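Local coordinates for secreted effector CSEP0064 (Blumeria graminis f. sp. hordei, PDB 6FMB), which binds host RNA as a non-catalytic RNase homologue and inhibits the degradation of host ribosomal RNA induced by ribosome-inactivating proteins, preventing host cell death, at residues Gly34-Phe39 with Glu50-Pro55. Residues are numbered along the deposited sequence; the frame is centred on the assembly and turned at random.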
loop_
_atom_site.group_PDB
_atom_site.type_symbol
_atom_site.label_atom_id
_atom_site.label_comp_id
_atom_site.label_asym_id
_atom_site.label_seq_id
_atom_site.Cartn_x
_atom_site.Cartn_y
_atom_site.Cartn_z
ATOM N N GLY A 34 -3.858 13.616 -2.375
ATOM C CA GLY A 34 -2.400 13.607 -2.343
ATOM C C GLY A 34 -1.713 12.333 -2.819
ATOM O O GLY A 34 -0.477 12.303 -2.889
ATOM N N TYR A 35 -2.499 11.307 -3.167
ATOM C CA TYR A 35 -1.979 9.984 -3.528
ATOM C C TYR A 35 -2.570 9.540 -4.866
ATOM O O TYR A 35 -3.617 10.062 -5.275
ATOM C CB TYR A 35 -2.300 8.988 -2.380
ATOM C CG TYR A 35 -1.481 9.343 -1.158
ATOM C CD1 TYR A 35 -1.912 10.307 -0.261
ATOM C CD2 TYR A 35 -0.213 8.790 -0.956
ATOM C CE1 TYR A 35 -1.123 10.708 0.814
ATOM C CE2 TYR A 35 0.572 9.161 0.129
ATOM C CZ TYR A 35 0.120 10.123 0.999
ATOM O OH TYR A 35 0.895 10.515 2.058
ATOM N N PRO A 36 -1.970 8.587 -5.571
ATOM C CA PRO A 36 -0.760 7.839 -5.233
ATOM C C PRO A 36 0.545 8.562 -5.553
ATOM O O PRO A 36 0.584 9.432 -6.439
ATOM C CB PRO A 36 -0.875 6.613 -6.161
ATOM C CG PRO A 36 -1.548 7.168 -7.388
ATOM C CD PRO A 36 -2.571 8.115 -6.827
ATOM N N ALA A 37 1.610 8.168 -4.860
ATOM C CA ALA A 37 2.956 8.480 -5.324
ATOM C C ALA A 37 3.290 7.492 -6.442
ATOM O O ALA A 37 2.816 6.340 -6.432
ATOM C CB ALA A 37 3.984 8.372 -4.199
ATOM N N THR A 38 4.124 7.922 -7.394
ATOM C CA THR A 38 4.528 7.061 -8.499
ATOM C C THR A 38 6.043 6.931 -8.546
ATOM O O THR A 38 6.796 7.865 -8.224
ATOM C CB THR A 38 4.029 7.570 -9.864
ATOM O OG1 THR A 38 4.639 8.828 -10.173
ATOM C CG2 THR A 38 2.523 7.720 -9.869
ATOM N N PHE A 39 6.487 5.752 -8.966
ATOM C CA PHE A 39 7.903 5.423 -9.131
ATOM C C PHE A 39 8.032 4.820 -10.513
ATOM O O PHE A 39 7.660 3.667 -10.728
ATOM C CB PHE A 39 8.384 4.439 -8.056
ATOM C CG PHE A 39 8.221 4.960 -6.662
ATOM C CD1 PHE A 39 7.015 4.821 -5.980
ATOM C CD2 PHE A 39 9.274 5.597 -6.018
ATOM C CE1 PHE A 39 6.867 5.320 -4.687
ATOM C CE2 PHE A 39 9.137 6.071 -4.724
ATOM C CZ PHE A 39 7.929 5.942 -4.062
ATOM N N GLU A 50 6.286 0.066 -13.190
ATOM C CA GLU A 50 5.824 1.203 -12.394
ATOM C C GLU A 50 5.290 0.726 -11.047
ATOM O O GLU A 50 4.501 -0.219 -10.989
ATOM C CB GLU A 50 4.737 2.002 -13.130
ATOM C CG GLU A 50 4.218 3.203 -12.346
ATOM C CD GLU A 50 3.213 4.075 -13.114
ATOM O OE1 GLU A 50 3.475 4.462 -14.218
ATOM O OE2 GLU A 50 2.159 4.368 -12.551
ATOM N N VAL A 51 5.731 1.384 -9.977
ATOM C CA VAL A 51 5.253 1.107 -8.619
ATOM C C VAL A 51 4.514 2.347 -8.103
ATOM O O VAL A 51 4.887 3.491 -8.418
ATOM C CB VAL A 51 6.432 0.701 -7.698
ATOM C CG1 VAL A 51 6.049 0.731 -6.223
ATOM C CG2 VAL A 51 6.915 -0.687 -8.068
ATOM N N ARG A 52 3.465 2.105 -7.325
ATOM C CA ARG A 52 2.678 3.159 -6.714
ATOM C C ARG A 52 2.520 2.918 -5.215
ATOM O O ARG A 52 2.446 1.773 -4.738
ATOM C CB ARG A 52 1.311 3.282 -7.393
ATOM C CG ARG A 52 1.413 3.830 -8.804
ATOM C CD ARG A 52 0.064 4.001 -9.463
ATOM N NE ARG A 52 0.212 4.737 -10.709
ATOM C CZ ARG A 52 -0.705 5.530 -11.251
ATOM N NH1 ARG A 52 -1.908 5.632 -10.725
ATOM N NH2 ARG A 52 -0.408 6.187 -12.363
ATOM N N GLN A 53 2.465 4.038 -4.485
ATOM C CA GLN A 53 2.223 4.071 -3.046
ATOM C C GLN A 53 0.799 4.568 -2.794
ATOM O O GLN A 53 0.431 5.626 -3.310
ATOM C CB GLN A 53 3.216 4.988 -2.338
ATOM C CG GLN A 53 3.096 4.985 -0.809
ATOM C CD GLN A 53 3.231 6.333 -0.142
ATOM O OE1 GLN A 53 3.294 7.351 -0.800
ATOM N NE2 GLN A 53 3.229 6.336 1.187
ATOM N N PHE A 54 0.008 3.810 -2.011
ATOM C CA PHE A 54 -1.363 4.240 -1.718
ATOM C C PHE A 54 -1.674 3.862 -0.280
ATOM O O PHE A 54 -1.327 2.756 0.165
ATOM C CB PHE A 54 -2.369 3.616 -2.701
ATOM C CG PHE A 54 -3.719 4.293 -2.689
ATOM C CD1 PHE A 54 -3.960 5.429 -3.463
ATOM C CD2 PHE A 54 -4.767 3.808 -1.907
ATOM C CE1 PHE A 54 -5.180 6.081 -3.423
ATOM C CE2 PHE A 54 -6.000 4.455 -1.883
ATOM C CZ PHE A 54 -6.203 5.594 -2.650
ATOM N N PRO A 55 -2.322 4.764 0.480
ATOM C CA PRO A 55 -2.571 4.436 1.880
ATOM C C PRO A 55 -3.629 3.341 2.080
ATOM O O PRO A 55 -4.462 3.088 1.195
ATOM C CB PRO A 55 -3.043 5.785 2.485
ATOM C CG PRO A 55 -2.557 6.836 1.534
ATOM C CD PRO A 55 -2.734 6.164 0.199
HETATM O O HOH W 1 3.032 8.842 2.784
#
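Val51 O takes a hydrogen bond from Phe39 N at 2.8 Å and is also met by Thr38 CA in a CA-H...O contact and by the edge of the Phe39 ring, whose CD1 lies 3.5 Å from it. With CG anti to the carbonyl carbon (chi1 -59°), that ring lies along Val51 to Gln53, its edge reaching Gln53 CB. Val51 N returns a bond to Phe39 O, and the pair Ala37-Gln53 repeats the reciprocal pattern, while Thr38 and Arg52 form the non-hydrogen-bonded pair between them. This is an antiparallel beta hairpin with an eleven-residue connection, its strand 37-39 forming one margin of the four-stranded sheet in this RNase-like fold; strand 70-75 flanks 51-56 across its other edge. On the face of Thr38 and Arg52, the extended arginine runs beside Pro36, and Thr38 CG2 lies over one face of its guanidinium, 3.9 Å from Arg52 NE. Glu50 OE2 meets the edge of that group in a salt bridge, accepting from Arg52 NE at 2.7 Å and weakly from Arg52 NH2, and Arg52 NH1 donates to the carbonyl oxygens of Ala24 and Tyr27. Beyond the cis peptide before Pro36, Tyr35 turns toward the other strand. Pro55 CG sits over the centre of its ring in a CH-pi contact, 3.8 Å from the centroid, and Gln53 OE1 comes to the ring edge at Tyr35 CE2, the amide plane inclined 69° to the ring. One water joins these two side chains, bound to Tyr35 OH and accepting from Gln53 NE2 at 3.0 Å.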